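Local coordinates for protein probable glutaredoxin ssr2061 (Synechocystis sp., PDB 4MJE) that probably reduces low-molecular-weight and protein disulfides as a glutathione-dependent oxidoreductase of the glutaredoxin family, at residues A[54-57]-A[58-61]. The protein carries 1 engineered substitution. Sequence-based numbering, arbitrary orientation.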
loop_
_atom_site.group_PDB
_atom_site.type_symbol
_atom_site.label_atom_id
_atom_site.label_comp_id
_atom_site.label_asym_id
_atom_site.label_seq_id
_atom_site.Cartn_x
_atom_site.Cartn_y
_atom_site.Cartn_z
ATOM N N ALA A 54 7.667 11.089 11.547
ATOM C CA ALA A 54 6.900 10.365 10.553
ATOM C C ALA A 54 6.304 9.096 11.160
ATOM O O ALA A 54 5.196 8.701 10.796
ATOM C CB ALA A 54 7.742 10.040 9.335
ATOM N N ARG A 55 7.010 8.462 12.095
ATOM C CA ARG A 55 6.439 7.310 12.779
ATOM C C ARG A 55 5.189 7.686 13.579
ATOM O O ARG A 55 4.224 6.938 13.644
ATOM C CB ARG A 55 7.459 6.666 13.714
ATOM C CG ARG A 55 7.032 5.311 14.240
ATOM C CD ARG A 55 7.270 4.232 13.209
ATOM N NE ARG A 55 8.703 3.985 13.111
ATOM C CZ ARG A 55 9.343 2.926 13.604
ATOM N NH1 ARG A 55 8.693 1.901 14.147
ATOM N NH2 ARG A 55 10.670 2.869 13.519
ATOM N N GLU A 56 5.198 8.859 14.201
ATOM C CA GLU A 56 4.023 9.290 14.955
ATOM C C GLU A 56 2.857 9.658 14.017
ATOM O O GLU A 56 1.702 9.414 14.339
ATOM C CB GLU A 56 4.394 10.465 15.863
ATOM C CG GLU A 56 5.457 10.169 16.944
ATOM C CD GLU A 56 5.373 8.789 17.528
ATOM O OE1 GLU A 56 4.263 8.386 17.912
ATOM O OE2 GLU A 56 6.423 8.122 17.603
ATOM N N ALA A 57 3.146 10.232 12.855
ATOM C CA ALA A 57 2.108 10.471 11.854
ATOM C C ALA A 57 1.530 9.140 11.409
ATOM O O ALA A 57 0.313 9.006 11.302
ATOM C CB ALA A 57 2.670 11.237 10.655
ATOM N N MET A 58 2.397 8.162 11.151
ATOM C CA MET A 58 1.934 6.823 10.799
ATOM C C MET A 58 1.030 6.247 11.883
ATOM O O MET A 58 -0.065 5.761 11.588
ATOM C CB MET A 58 3.128 5.886 10.612
ATOM C CG MET A 58 2.741 4.502 10.149
ATOM S SD MET A 58 4.120 3.355 10.217
ATOM C CE MET A 58 4.125 2.948 11.966
ATOM N N ALA A 59 1.474 6.307 13.142
ATOM C CA ALA A 59 0.704 5.725 14.247
ATOM C C ALA A 59 -0.670 6.378 14.372
ATOM O O ALA A 59 -1.650 5.729 14.737
ATOM C CB ALA A 59 1.471 5.855 15.544
ATOM N N ALA A 60 -0.741 7.667 14.072
ATOM C CA ALA A 60 -1.996 8.394 14.170
ATOM C C ALA A 60 -3.036 7.839 13.184
ATOM O O ALA A 60 -4.241 7.919 13.431
ATOM C CB ALA A 60 -1.746 9.860 13.913
ATOM N N ARG A 61 -2.576 7.300 12.057
ATOM C CA ARG A 61 -3.457 6.666 11.072
ATOM C C ARG A 61 -3.633 5.171 11.245
ATOM O O ARG A 61 -4.588 4.592 10.732
ATOM C CB ARG A 61 -2.892 6.820 9.667
ATOM C CG ARG A 61 -3.091 8.124 9.004
ATOM C CD ARG A 61 -2.430 8.065 7.638
ATOM N NE ARG A 61 -3.287 7.584 6.559
ATOM C CZ ARG A 61 -2.838 7.217 5.359
ATOM N NH1 ARG A 61 -1.533 7.199 5.110
ATOM N NH2 ARG A 61 -3.675 6.871 4.403
#
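In this thioredoxin-fold protein, helix 52-61 links strand 44-47, at one edge of the mixed sheet, to strand 70-73, and the contact is one turn of that helix meeting the next. Arg-55 and Met-58, three residues apart, send their side chains alongside each other off the same flank of the helix, CD of Arg-55 coming to 3.6 Å from the methyl CE of Met-58. With chi1 at -176° and an extended chi2, the Met-58 chain runs straight out until chi3 (80°) folds the methyl over to the arginine, whose chain kinks twice past CB, so that aliphatic carbon, not the guanidinium, lies against the thioether end. The polar end of Arg-55 goes elsewhere, NH1 binding the carbonyl of Arg-66, while its side chain also touches Trp-23 and Ile-48; buried Met-58 reaches Leu-68.

The backbone beneath carries alpha-helical bonds. Met-58 N donates to Ala-54 O at 2.9 Å with a nearly straight N-H...O angle of 165°, and Ala-59 N to Arg-55 O at the same length. Glu-56 O receives Ala-60 N at 3.0 Å. The Glu-56 carboxylate is taken by a salt bridge, OE1 to NH2 of Arg-66, so that one residue beyond the helix engages both Glu-56 and Arg-55.

Arg-61 N makes a weak bond to Ala-57 O and a shorter one, 3.0 Å, to Met-58 O, an i to i-3 bond of 3-10 type. The Arg-61 guanidinium makes a salt bridge to Glu-19, a hydrogen bond to the Tyr-21 hydroxyl and a cation-pi contact with Phe-72, tying the helix to strands 18-22 and 70-73. Ala-57 O also takes a weak bond from Ala-60 N, and the methyl CB of Ala-60 sits 3.4 Å from that same oxygen.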